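Local coordinates for protein 5-dehydro-2-deoxygluconokinase (Bacillus halodurans C-125, PDB 2QCV) that probably phosphorylates 5-dehydro-2-deoxy-D-gluconate with ATP, a step in the breakdown of myo-inositol to acetyl-CoA, at residues G18-D23 and R74-Y79. Residues are numbered along the deposited sequence; the frame is centred on the assembly and turned at random. Where two conformers were deposited one is given.
Sequences GRACID and RFIESY
Ile76 is the bump of this contact, pushed from helix 71-82 into a shallow hollow between Ala20 and Ile22, whose side chains form its rims. Ile76 CG2 lies 3.7 Å from Ala20 CB, while Ile76 CD1 rests against the backbone, 3.6 Å from Ala20 O and 3.7 Å from Cys21 O. With CG1 anti to the carbonyl carbon (chi1 -76°) and the chain extended beyond it (chi2 157°), the terminal methyl is carried down to the backbone carbonyls of Ala20 and Cys21. Ala20 suits its rim because its CB points at the helix and a single methyl lets the backbones approach, with 7.1 Å between its CA and that of Ile76. Cys21, whose CB points away, offers Ile76 no side chain to meet, only its carbonyl. The segments join the two parts of the PfkB (ribokinase-like) fold: 18-23 leaves the large central sheet after strand 12-17 and enters the small four-stranded sheet that projects from it as the lid, and helix 71-82 packs beside this passage, its axis at 89° to that of strand 21-23. No hydrogen bond links the two segments, so they are held by apolar packing. Cutting Ile76 back to an alanine removes CG1, CG2 and CD1, which would probably open a gap beneath the helix and leave the Ala20 methyl without its partner, while Ile22 kept only Phe75. Ile22 forms the other rim: its CD1 reaches into the notch between Ile76 and Phe75, 4.0 Å from Ile76 CG1 and 3.7 Å from Phe75 CD2. That methyl meets the Phe75 ring at its edge, near the ring plane; Lys41 of the lid makes a cation-pi contact with the same ring, and Met37 of the second subunit packs against Phe75.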
# COMPACT_ATOMS: atom_id res chain seq x y z
N GLY A 18 -8.97 -15.96 -15.84
CA GLY A 18 -7.75 -15.40 -15.30
C GLY A 18 -7.19 -14.33 -16.22
O GLY A 18 -7.90 -13.40 -16.59
N ARG A 19 -5.90 -14.46 -16.54
CA ARG A 19 -5.13 -13.39 -17.19
C ARG A 19 -5.17 -13.42 -18.71
O ARG A 19 -4.84 -14.44 -19.35
CB ARG A 19 -3.65 -13.49 -16.78
CG ARG A 19 -2.73 -12.51 -17.48
CD ARG A 19 -1.33 -12.54 -16.79
NE ARG A 19 -1.46 -11.90 -15.49
CZ ARG A 19 -0.66 -12.09 -14.44
NH1 ARG A 19 0.42 -12.86 -14.52
NH2 ARG A 19 -0.94 -11.45 -13.31
N ALA A 20 -5.47 -12.25 -19.27
CA ALA A 20 -5.20 -11.93 -20.66
C ALA A 20 -4.35 -10.66 -20.62
O ALA A 20 -4.77 -9.64 -20.04
CB ALA A 20 -6.47 -11.70 -21.46
N CYS A 21 -3.13 -10.74 -21.14
CA CYS A 21 -2.24 -9.60 -21.05
C CYS A 21 -1.52 -9.37 -22.38
O CYS A 21 -1.92 -9.89 -23.41
CB CYS A 21 -1.26 -9.82 -19.89
SG CYS A 21 -0.22 -11.18 -20.13
N ILE A 22 -0.50 -8.53 -22.35
CA ILE A 22 0.32 -8.24 -23.53
C ILE A 22 1.66 -8.94 -23.42
O ILE A 22 2.38 -8.80 -22.43
CB ILE A 22 0.56 -6.74 -23.66
CG1 ILE A 22 -0.78 -6.00 -23.84
CG2 ILE A 22 1.53 -6.41 -24.88
CD1 ILE A 22 -1.50 -6.41 -25.12
N ASP A 23 2.00 -9.66 -24.47
CA ASP A 23 3.35 -10.17 -24.66
C ASP A 23 4.05 -9.27 -25.69
O ASP A 23 3.49 -8.90 -26.73
CB ASP A 23 3.33 -11.59 -25.17
CG ASP A 23 3.01 -12.62 -24.10
OD1 ASP A 23 2.82 -12.27 -22.91
OD2 ASP A 23 2.95 -13.80 -24.47
N ARG A 74 -8.18 -2.82 -25.05
CA ARG A 74 -9.03 -2.88 -26.24
C ARG A 74 -8.44 -3.75 -27.33
O ARG A 74 -9.18 -4.43 -28.05
CB ARG A 74 -9.34 -1.49 -26.77
CG ARG A 74 -10.13 -0.70 -25.79
CD ARG A 74 -10.64 0.59 -26.38
NE ARG A 74 -9.60 1.59 -26.64
CZ ARG A 74 -9.15 2.48 -25.75
NH1 ARG A 74 -9.61 2.52 -24.51
NH2 ARG A 74 -8.24 3.36 -26.12
N PHE A 75 -7.12 -3.76 -27.46
CA PHE A 75 -6.48 -4.70 -28.36
C PHE A 75 -6.74 -6.16 -27.99
O PHE A 75 -7.03 -6.99 -28.86
CB PHE A 75 -4.97 -4.46 -28.43
CG PHE A 75 -4.22 -5.59 -29.06
CD1 PHE A 75 -4.28 -5.81 -30.43
CD2 PHE A 75 -3.47 -6.47 -28.26
CE1 PHE A 75 -3.60 -6.87 -30.99
CE2 PHE A 75 -2.78 -7.53 -28.82
CZ PHE A 75 -2.84 -7.74 -30.17
N ILE A 76 -6.61 -6.47 -26.71
CA ILE A 76 -6.83 -7.84 -26.21
C ILE A 76 -8.26 -8.25 -26.55
O ILE A 76 -8.48 -9.32 -27.11
CB ILE A 76 -6.60 -7.95 -24.69
CG1 ILE A 76 -5.09 -7.94 -24.34
CG2 ILE A 76 -7.20 -9.24 -24.13
CD1 ILE A 76 -4.75 -7.50 -22.92
N GLU A 77 -9.24 -7.39 -26.27
CA GLU A 77 -10.64 -7.73 -26.57
C GLU A 77 -10.85 -7.92 -28.07
O GLU A 77 -11.47 -8.87 -28.50
CB GLU A 77 -11.61 -6.65 -26.04
CG GLU A 77 -13.10 -7.02 -26.16
CD GLU A 77 -13.68 -6.88 -27.55
OE1 GLU A 77 -13.23 -5.99 -28.35
OE2 GLU A 77 -14.60 -7.68 -27.89
N SER A 78 -10.33 -6.99 -28.87
CA SER A 78 -10.52 -7.03 -30.30
C SER A 78 -9.86 -8.23 -30.96
O SER A 78 -10.43 -8.83 -31.88
CB SER A 78 -10.06 -5.72 -30.93
OG SER A 78 -10.82 -4.66 -30.38
N TYR A 79 -8.65 -8.57 -30.50
CA TYR A 79 -7.93 -9.72 -31.00
C TYR A 79 -8.65 -11.03 -30.67
O TYR A 79 -8.87 -11.88 -31.53
CB TYR A 79 -6.50 -9.79 -30.43
CG TYR A 79 -5.74 -10.96 -31.03
CD1 TYR A 79 -5.11 -10.83 -32.26
CD2 TYR A 79 -5.73 -12.19 -30.42
CE1 TYR A 79 -4.46 -11.91 -32.84
CE2 TYR A 79 -5.10 -13.27 -31.00
CZ TYR A 79 -4.47 -13.12 -32.21
OH TYR A 79 -3.81 -14.20 -32.77